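Local coordinates for protein N-acetylgalactosaminyltransferase 7 (Homo sapiens, PDB 6IWR) that is a glycosyltransferase that joins a family 2 domain of the GT-A clan to a ricin-type beta-trefoil lectin domain, at residues A[557-560]-A[561-564]; A[448-451]-A[452-455]; A[253-256]-A[257-261]. One frame throughout, in Å; residues are numbered along the deposited sequence.

Contact 1: residues A[557-560]-A[561-564]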
ATOM      1  N   PHE A 557      -7.254 -27.475 -13.712  1.00 25.69           N
ATOM      2  CA  PHE A 557      -5.948 -27.001 -13.302  1.00 27.43           C
ATOM      3  C   PHE A 557      -5.428 -27.976 -12.264  1.00 31.66           C
ATOM      4  O   PHE A 557      -6.038 -28.138 -11.201  1.00 34.92           O
ATOM      5  CB  PHE A 557      -6.024 -25.600 -12.684  1.00 25.67           C
ATOM      6  CG  PHE A 557      -6.088 -24.497 -13.684  1.00 28.38           C
ATOM      7  CD1 PHE A 557      -4.936 -24.017 -14.274  1.00 26.76           C
ATOM      8  CD2 PHE A 557      -7.303 -23.945 -14.050  1.00 30.10           C
ATOM      9  CE1 PHE A 557      -4.997 -23.007 -15.210  1.00 28.68           C
ATOM     10  CE2 PHE A 557      -7.362 -22.923 -14.983  1.00 24.14           C
ATOM     11  CZ  PHE A 557      -6.207 -22.459 -15.559  1.00 27.39           C
ATOM     12  N   THR A 558      -4.316 -28.626 -12.558  1.00 33.73           N
ATOM     13  CA  THR A 558      -3.807 -29.633 -11.652  1.00 36.01           C
ATOM     14  C   THR A 558      -2.419 -29.231 -11.164  1.00 32.02           C
ATOM     15  O   THR A 558      -1.602 -28.718 -11.936  1.00 37.51           O
ATOM     16  CB  THR A 558      -3.834 -31.021 -12.311  1.00 32.78           C
ATOM     17  OG1 THR A 558      -2.632 -31.723 -11.986  1.00 41.28           O
ATOM     18  CG2 THR A 558      -4.008 -30.920 -13.807  1.00 39.22           C
ATOM     19  N   HIS A 559      -2.205 -29.390  -9.856  1.00 34.28           N
ATOM     20  CA  HIS A 559      -0.926 -29.126  -9.204  1.00 38.17           C
ATOM     21  C   HIS A 559      -0.012 -30.321  -9.393  1.00 41.66           C
ATOM     22  O   HIS A 559      -0.372 -31.446  -9.045  1.00 46.73           O
ATOM     23  CB  HIS A 559      -1.134 -28.875  -7.715  1.00 35.26           C
ATOM     24  CG  HIS A 559       0.085 -28.392  -6.991  1.00 43.20           C
ATOM     25  ND1 HIS A 559       0.615 -29.050  -5.900  1.00 42.97           N
ATOM     26  CD2 HIS A 559       0.847 -27.287  -7.170  1.00 37.49           C
ATOM     27  CE1 HIS A 559       1.660 -28.378  -5.448  1.00 41.96           C
ATOM     28  NE2 HIS A 559       1.820 -27.302  -6.198  1.00 40.99           N
ATOM     29  N   ILE A 560       1.174 -30.089  -9.930  1.00 39.24           N
ATOM     30  CA  ILE A 560       1.963 -31.216 -10.413  1.00 41.36           C
ATOM     31  C   ILE A 560       2.660 -31.957  -9.276  1.00 44.10           C
ATOM     32  O   ILE A 560       2.640 -33.193  -9.255  1.00 49.82           O
ATOM     33  CB  ILE A 560       2.991 -30.767 -11.457  1.00 41.82           C
ATOM     34  CG1 ILE A 560       2.289 -30.167 -12.680  1.00 35.68           C
ATOM     35  CG2 ILE A 560       3.832 -31.948 -11.835  1.00 37.30           C
ATOM     36  CD1 ILE A 560       3.237 -29.642 -13.700  1.00 27.84           C
ATOM     37  N   PRO A 561       3.334 -31.269  -8.352  1.00 43.91           N
ATOM     38  CA  PRO A 561       4.009 -32.004  -7.261  1.00 45.19           C
ATOM     39  C   PRO A 561       3.061 -32.911  -6.496  1.00 47.02           C
ATOM     40  O   PRO A 561       3.233 -34.135  -6.504  1.00 50.49           O
ATOM     41  CB  PRO A 561       4.598 -30.887  -6.383  1.00 35.94           C
ATOM     42  CG  PRO A 561       4.286 -29.602  -7.078  1.00 40.85           C
ATOM     43  CD  PRO A 561       3.788 -29.879  -8.452  1.00 36.81           C
ATOM     44  N   SER A 562       2.039 -32.355  -5.857  1.00 49.28           N
ATOM     45  CA  SER A 562       0.959 -33.199  -5.358  1.00 39.77           C
ATOM     46  C   SER A 562       0.194 -33.730  -6.560  1.00 42.17           C
ATOM     47  O   SER A 562       0.543 -33.485  -7.714  1.00 52.23           O
ATOM     48  CB  SER A 562       0.020 -32.439  -4.421  1.00 43.87           C
ATOM     49  OG  SER A 562      -0.810 -31.484  -5.068  1.00 42.61           O
ATOM     50  N   GLY A 563      -0.916 -34.409  -6.348  1.00 39.84           N
ATOM     51  CA  GLY A 563      -1.714 -34.747  -7.499  1.00 40.12           C
ATOM     52  C   GLY A 563      -2.908 -33.824  -7.677  1.00 38.98           C
ATOM     53  O   GLY A 563      -3.702 -34.041  -8.560  1.00 40.38           O
ATOM     54  N   LYS A 564      -3.007 -32.787  -6.826  1.00 40.89           N
ATOM     55  CA  LYS A 564      -4.294 -32.183  -6.483  1.00 42.87           C
ATOM     56  C   LYS A 564      -4.801 -31.206  -7.546  1.00 43.41           C
ATOM     57  O   LYS A 564      -4.039 -30.674  -8.364  1.00 38.36           O
ATOM     58  CB  LYS A 564      -4.187 -31.499  -5.115  1.00 44.11           C
ATOM     59  CG  LYS A 564      -3.937 -32.506  -3.970  1.00 42.57           C
ATOM     60  CD  LYS A 564      -3.745 -31.790  -2.651  1.00 43.73           C
ATOM     61  CE  LYS A 564      -3.611 -32.711  -1.481  1.00 39.66           C
ATOM     62  NZ  LYS A 564      -3.275 -31.909  -0.275  1.00 62.03           N
TER

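Contact 2: residues A[448-451]-A[452-455]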
ATOM      1  N   LYS A 448      19.254  -0.725 -38.252  1.00 26.58           N
ATOM      2  CA  LYS A 448      19.635  -2.083 -37.927  1.00 26.88           C
ATOM      3  C   LYS A 448      18.525  -2.825 -37.179  1.00 27.69           C
ATOM      4  O   LYS A 448      17.573  -2.241 -36.651  1.00 26.75           O
ATOM      5  CB  LYS A 448      20.906  -2.074 -37.094  1.00 29.92           C
ATOM      6  CG  LYS A 448      22.049  -1.401 -37.782  1.00 34.28           C
ATOM      7  CD  LYS A 448      23.371  -1.801 -37.170  1.00 35.03           C
ATOM      8  CE  LYS A 448      24.238  -0.568 -36.918  1.00 40.24           C
ATOM      9  NZ  LYS A 448      25.660  -0.916 -37.132  1.00 41.50           N
ATOM     10  N   SER A 449      18.675  -4.145 -37.138  1.00 25.71           N
ATOM     11  CA  SER A 449      17.663  -5.036 -36.597  1.00 27.56           C
ATOM     12  C   SER A 449      17.683  -5.039 -35.070  1.00 29.47           C
ATOM     13  O   SER A 449      18.714  -4.804 -34.431  1.00 27.69           O
ATOM     14  CB  SER A 449      17.894  -6.456 -37.093  1.00 25.45           C
ATOM     15  OG  SER A 449      19.138  -6.918 -36.586  1.00 27.13           O
ATOM     16  N   PHE A 450      16.530  -5.328 -34.478  1.00 26.87           N
ATOM     17  CA  PHE A 450      16.542  -5.464 -33.039  1.00 28.93           C
ATOM     18  C   PHE A 450      17.397  -6.649 -32.615  1.00 31.49           C
ATOM     19  O   PHE A 450      17.873  -6.696 -31.474  1.00 30.72           O
ATOM     20  CB  PHE A 450      15.119  -5.574 -32.502  1.00 27.12           C
ATOM     21  CG  PHE A 450      15.024  -5.331 -31.014  1.00 28.20           C
ATOM     22  CD1 PHE A 450      15.165  -4.062 -30.493  1.00 29.78           C
ATOM     23  CD2 PHE A 450      14.834  -6.383 -30.143  1.00 28.72           C
ATOM     24  CE1 PHE A 450      15.103  -3.838 -29.136  1.00 28.94           C
ATOM     25  CE2 PHE A 450      14.772  -6.171 -28.785  1.00 31.56           C
ATOM     26  CZ  PHE A 450      14.891  -4.898 -28.282  1.00 33.60           C
ATOM     27  N   LYS A 451      17.616  -7.601 -33.514  1.00 29.76           N
ATOM     28  CA  LYS A 451      18.442  -8.755 -33.192  1.00 29.95           C
ATOM     29  C   LYS A 451      19.917  -8.347 -33.044  1.00 33.83           C
ATOM     30  O   LYS A 451      20.601  -8.755 -32.092  1.00 30.93           O
ATOM     31  CB  LYS A 451      18.223  -9.815 -34.279  1.00 35.14           C
ATOM     32  CG  LYS A 451      18.673 -11.235 -33.969  1.00 43.66           C
ATOM     33  CD  LYS A 451      18.122 -11.744 -32.645  1.00 47.90           C
ATOM     34  CE  LYS A 451      18.827 -13.036 -32.215  1.00 44.32           C
ATOM     35  NZ  LYS A 451      18.439 -13.467 -30.846  1.00 39.35           N
ATOM     36  N   TRP A 452      20.422  -7.515 -33.967  1.00 35.98           N
ATOM     37  CA  TRP A 452      21.747  -6.920 -33.773  1.00 32.75           C
ATOM     38  C   TRP A 452      21.813  -6.193 -32.441  1.00 26.65           C
ATOM     39  O   TRP A 452      22.713  -6.426 -31.627  1.00 31.13           O
ATOM     40  CB  TRP A 452      22.085  -5.966 -34.923  1.00 31.66           C
ATOM     41  CG  TRP A 452      23.275  -5.088 -34.656  1.00 30.71           C
ATOM     42  CD1 TRP A 452      24.595  -5.345 -34.959  1.00 30.83           C
ATOM     43  CD2 TRP A 452      23.253  -3.803 -34.034  1.00 29.97           C
ATOM     44  NE1 TRP A 452      25.385  -4.297 -34.554  1.00 29.51           N
ATOM     45  CE2 TRP A 452      24.588  -3.343 -33.971  1.00 31.28           C
ATOM     46  CE3 TRP A 452      22.239  -3.011 -33.487  1.00 30.48           C
ATOM     47  CZ2 TRP A 452      24.926  -2.115 -33.393  1.00 27.51           C
ATOM     48  CZ3 TRP A 452      22.577  -1.790 -32.923  1.00 29.27           C
ATOM     49  CH2 TRP A 452      23.907  -1.351 -32.886  1.00 28.04           C
ATOM     50  N   PHE A 453      20.852  -5.317 -32.199  1.00 26.55           N
ATOM     51  CA  PHE A 453      20.856  -4.528 -30.973  1.00 28.01           C
ATOM     52  C   PHE A 453      20.976  -5.416 -29.739  1.00 30.10           C
ATOM     53  O   PHE A 453      21.791  -5.144 -28.850  1.00 31.07           O
ATOM     54  CB  PHE A 453      19.591  -3.679 -30.929  1.00 26.79           C
ATOM     55  CG  PHE A 453      19.415  -2.901 -29.672  1.00 25.62           C
ATOM     56  CD1 PHE A 453      20.250  -1.827 -29.378  1.00 23.24           C
ATOM     57  CD2 PHE A 453      18.379  -3.218 -28.792  1.00 27.27           C
ATOM     58  CE1 PHE A 453      20.050  -1.082 -28.226  1.00 24.83           C
ATOM     59  CE2 PHE A 453      18.181  -2.488 -27.625  1.00 27.92           C
ATOM     60  CZ  PHE A 453      19.015  -1.414 -27.341  1.00 27.89           C
ATOM     61  N   MET A 454      20.192  -6.499 -29.676  1.00 27.96           N
ATOM     62  CA  MET A 454      20.193  -7.343 -28.487  1.00 27.98           C
ATOM     63  C   MET A 454      21.501  -8.105 -28.328  1.00 30.66           C
ATOM     64  O   MET A 454      21.873  -8.491 -27.212  1.00 27.70           O
ATOM     65  CB  MET A 454      19.026  -8.323 -28.533  1.00 25.80           C
ATOM     66  CG  MET A 454      17.689  -7.802 -27.994  1.00 27.32           C
ATOM     67  SD  MET A 454      17.799  -7.261 -26.273  1.00 32.90           S
ATOM     68  CE  MET A 454      17.703  -5.528 -26.670  1.00 32.96           C
ATOM     69  N   GLU A 455      22.209  -8.336 -29.420  1.00 27.95           N
ATOM     70  CA  GLU A 455      23.371  -9.203 -29.365  1.00 31.53           C
ATOM     71  C   GLU A 455      24.686  -8.435 -29.283  1.00 33.15           C
ATOM     72  O   GLU A 455      25.671  -8.975 -28.765  1.00 33.18           O
ATOM     73  CB  GLU A 455      23.347 -10.147 -30.575  1.00 30.23           C
ATOM     74  CG  GLU A 455      22.213 -11.184 -30.437  1.00 36.59           C
ATOM     75  CD  GLU A 455      22.139 -12.175 -31.593  1.00 35.54           C
ATOM     76  OE1 GLU A 455      22.850 -11.991 -32.595  1.00 40.76           O
ATOM     77  OE2 GLU A 455      21.368 -13.146 -31.500  1.00 37.75           O
TER

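Contact 3: residues A[253-256]-A[257-261]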
ATOM      1  N   PRO A 253      31.187  17.515 -19.155  1.00 22.85           N
ATOM      2  CA  PRO A 253      31.047  16.060 -19.360  1.00 24.66           C
ATOM      3  C   PRO A 253      29.832  15.676 -20.202  1.00 26.31           C
ATOM      4  O   PRO A 253      29.929  14.782 -21.052  1.00 28.03           O
ATOM      5  CB  PRO A 253      30.929  15.511 -17.926  1.00 26.78           C
ATOM      6  CG  PRO A 253      31.099  16.703 -16.994  1.00 28.72           C
ATOM      7  CD  PRO A 253      30.954  17.946 -17.768  1.00 24.88           C
ATOM      8  N   LEU A 254      28.687  16.338 -19.993  1.00 24.95           N
ATOM      9  CA  LEU A 254      27.464  15.929 -20.678  1.00 24.19           C
ATOM     10  C   LEU A 254      27.464  16.340 -22.148  1.00 25.61           C
ATOM     11  O   LEU A 254      26.989  15.593 -23.011  1.00 28.74           O
ATOM     12  CB  LEU A 254      26.248  16.521 -19.969  1.00 27.39           C
ATOM     13  CG  LEU A 254      24.866  16.071 -20.444  1.00 20.67           C
ATOM     14  CD1 LEU A 254      24.503  14.748 -19.848  1.00 22.99           C
ATOM     15  CD2 LEU A 254      23.851  17.083 -20.062  1.00 19.68           C
ATOM     16  N   VAL A 255      27.982  17.527 -22.463  1.00 23.20           N
ATOM     17  CA  VAL A 255      27.953  17.972 -23.853  1.00 24.84           C
ATOM     18  C   VAL A 255      29.241  17.691 -24.631  1.00 25.16           C
ATOM     19  O   VAL A 255      29.273  17.876 -25.859  1.00 28.92           O
ATOM     20  CB  VAL A 255      27.606  19.468 -23.888  1.00 22.87           C
ATOM     21  CG1 VAL A 255      27.497  19.951 -25.315  1.00 27.27           C
ATOM     22  CG2 VAL A 255      26.302  19.693 -23.156  1.00 24.70           C
ATOM     23  N   ALA A 256      30.300  17.256 -23.980  1.00 22.42           N
ATOM     24  CA  ALA A 256      31.501  16.932 -24.743  1.00 26.82           C
ATOM     25  C   ALA A 256      31.238  15.818 -25.748  1.00 28.43           C
ATOM     26  O   ALA A 256      31.551  15.992 -26.937  1.00 29.06           O
ATOM     27  CB  ALA A 256      32.654  16.585 -23.791  1.00 22.04           C
ATOM     28  N   PRO A 257      30.664  14.682 -25.373  1.00 26.96           N
ATOM     29  CA  PRO A 257      30.505  13.612 -26.375  1.00 25.97           C
ATOM     30  C   PRO A 257      29.666  14.039 -27.571  1.00 25.70           C
ATOM     31  O   PRO A 257      30.025  13.714 -28.712  1.00 24.88           O
ATOM     32  CB  PRO A 257      29.874  12.457 -25.582  1.00 21.83           C
ATOM     33  CG  PRO A 257      29.696  12.951 -24.182  1.00 23.58           C
ATOM     34  CD  PRO A 257      30.310  14.279 -24.006  1.00 24.24           C
ATOM     35  N   ILE A 258      28.587  14.800 -27.357  1.00 25.88           N
ATOM     36  CA  ILE A 258      27.763  15.265 -28.478  1.00 26.45           C
ATOM     37  C   ILE A 258      28.554  16.198 -29.384  1.00 28.99           C
ATOM     38  O   ILE A 258      28.305  16.269 -30.591  1.00 31.59           O
ATOM     39  CB  ILE A 258      26.486  15.961 -27.969  1.00 25.53           C
ATOM     40  CG1 ILE A 258      25.811  15.100 -26.896  1.00 24.52           C
ATOM     41  CG2 ILE A 258      25.543  16.259 -29.119  1.00 20.29           C
ATOM     42  CD1 ILE A 258      24.705  15.796 -26.197  1.00 24.98           C
ATOM     43  N   SER A 259      29.514  16.924 -28.823  1.00 28.05           N
ATOM     44  CA  SER A 259      30.323  17.832 -29.625  1.00 27.14           C
ATOM     45  C   SER A 259      31.331  17.087 -30.503  1.00 28.57           C
ATOM     46  O   SER A 259      31.661  17.572 -31.587  1.00 32.64           O
ATOM     47  CB  SER A 259      31.022  18.841 -28.713  1.00 28.61           C
ATOM     48  OG  SER A 259      30.096  19.441 -27.807  1.00 28.09           O
ATOM     49  N   LYS A 260      31.861  15.926 -30.065  1.00 29.39           N
ATOM     50  CA  LYS A 260      32.660  15.130 -31.009  1.00 35.64           C
ATOM     51  C   LYS A 260      31.771  14.610 -32.125  1.00 32.55           C
ATOM     52  O   LYS A 260      32.174  14.587 -33.291  1.00 40.05           O
ATOM     53  CB  LYS A 260      33.404  13.946 -30.347  1.00 32.51           C
ATOM     54  CG  LYS A 260      34.959  13.983 -30.575  1.00 41.14           C
ATOM     55  CD  LYS A 260      35.793  12.663 -30.938  1.00 41.63           C
ATOM     56  CE  LYS A 260      37.321  13.001 -31.438  1.00 56.94           C
ATOM     57  NZ  LYS A 260      38.618  13.134 -30.530  1.00 39.65           N
ATOM     58  N   ASP A 261      30.525  14.278 -31.797  1.00 31.56           N
ATOM     59  CA  ASP A 261      29.709  13.400 -32.636  1.00 32.16           C
ATOM     60  C   ASP A 261      28.237  13.712 -32.389  1.00 29.97           C
ATOM     61  O   ASP A 261      27.702  13.364 -31.335  1.00 30.93           O
ATOM     62  CB  ASP A 261      30.034  11.943 -32.309  1.00 28.36           C
ATOM     63  CG  ASP A 261      29.195  10.949 -33.089  1.00 31.92           C
ATOM     64  OD1 ASP A 261      28.150  11.305 -33.680  1.00 31.43           O
ATOM     65  OD2 ASP A 261      29.588   9.771 -33.092  1.00 33.41           O
TER

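Contact 1: residues A[557-560]-A[561-564]
H559 and S562 face each other inside a tight turn of the ricin-type beta-trefoil domain, where strand 556-559 hands the chain on towards strand 565-568. H559 ND1 lies 2.9 Å from S562 OG, a hydrogen bond in which either atom could be the donor. The hydroxyl sits at the edge of the ring, close to its plane. P561 comes from another direction, over a ring face: its CG stands 3.7 Å from the centroid of the H559 ring, 30° off the normal, a CH-pi contact that lies above the CE1 and NE2 side. The two side chains cross at about a right angle. H559 reaches both partners because its CG lies anti to the backbone N (chi1 -171°), which swings the imidazole over the following turn.

The second shell fixes these groups. S562 OG also accepts from K564 N at 3.1 Å, so the serine forms an ST turn while gripping the histidine. The other ring nitrogen, H559 NE2, is hydrogen-bonded to E547 OE2. With both ring nitrogens bonded, the imidazole can hardly rotate, and the nearby carboxylate would probably polarise it. W548 meets the H559 ring at a slant, and I577 of strand 575-578 touches both H559 and K564. Upstream, the F557 ring stacks on Y550, and T558 pairs by its backbone with Q549. The neck of the turn is pinned by the backbone itself: H559 N donates to K564 O over 2.7 Å.

Contact 2: residues A[448-451]-A[452-455]
K448 crosses one face of the W452 indole obliquely at the start of helix 450-457, its aliphatic chain laid over the ring. From the backbone outward, K448 CB passes 4.0 Å from W452 CE3. K448 CD then settles over the W452 six-membered ring, 3.8 Å from its centroid and 15° off the normal, a CH-pi contact. CE moves on above the CZ2 side. The tip, K448 NZ, ends 4.5 Å from the centroid of the W452 six-membered ring, 34° off the normal, as an off-centre cation-pi contact; bends at chi3 and chi4 keep the ammonium over the indole.

Between these residues S449 is the N-cap. Its OG, held between the backbone N and the carbonyl carbon (chi1 64°), accepts from W452 N at 3.0 Å, while S449 O takes F453 N in the first backbone bond of the helix.

The buried side of the helix is hydrophobic. F450 CE1 meets F453 CD2 at 3.4 Å, the rings meeting at an oblique angle, and M454 bends so that its CE reaches F450 CZ at 3.3 Å, its sulfur making an oblique Met-aromatic contact with the same ring. W413 stacks on F450, Y416 and Y361 meet it edge-to-face, and W296 of strand 292-296 touches both F450 and M454, while W364 of helix 355-365 meets F453.

On another side K451 NZ pairs with E455 OE2, although the carboxylate position is less certain, and the same NZ is hydrogen-bonded to Y416 OH. Chemically, the helix start is divided: a serine satisfies an amide of the first turn, an aromatic cluster anchors the inner side, and the ammonium of a lysine near the surface probably gains a modest attraction from the electron-rich indole face, off-centre as it is.

Contact 3: residues A[253-256]-A[257-261]
S259 turns back on V255 one helical turn earlier in helix 251-260. With OG anti to its own carbonyl carbon (chi1 -50°), the S259 hydroxyl turns back towards the preceding turn and its OG donates to V255 O at 2.6 Å. The amide N of S259 reaches the same V255 O at 3.1 Å, from the opposite face of the carbonyl plane, so one oxygen is gripped twice by one residue. V255 CG1 lies 3.6 Å from S259 OG, an apolar flank beside the hydroxyl. P257 stands in the middle of the helix: lacking an amide hydrogen, it cannot bond to P253 O, and P257 CD approaches that oxygen at 3.0 Å instead. The helix is kinked here: bonds to the preceding turn are missing at P257 and I258 and resume at S259, followed by K260 N to A256 O. I258 extends its CD1 back towards L254 O, at 3.9 Å.

S259 OG also receives a weak hydrogen bond from L147 N. The helix packs on the mixed sheet of the GT-A part: P257 rests on I264 and T266 of strand 264-274, L254 and I258 meet A333 of strand 332-335, and P253 and L254 touch S376 of strand 376-382.

How the contacts relate
From the N terminus, contact 3 (253-261) comes first, then contact 2 (448-455), then contact 1 (557-564). Each is complete before the next begins, so none nests or crosses. Contacts 3 and 2 each join successive turns within one short helix and close no longer loop; contact 1 closes the turn between two short strands. Contact 3 fastens its helix to the mixed sheet of the glycosyltransferase (GT-A) part, and contact 2, just after C447 of the C366-C447 disulfide, ties its helix to strand 292-296 and helix 355-365. Their centres are about 25 Å apart. Contact 1 belongs to the beta-trefoil, its centre about 59 Å from that of contact 3.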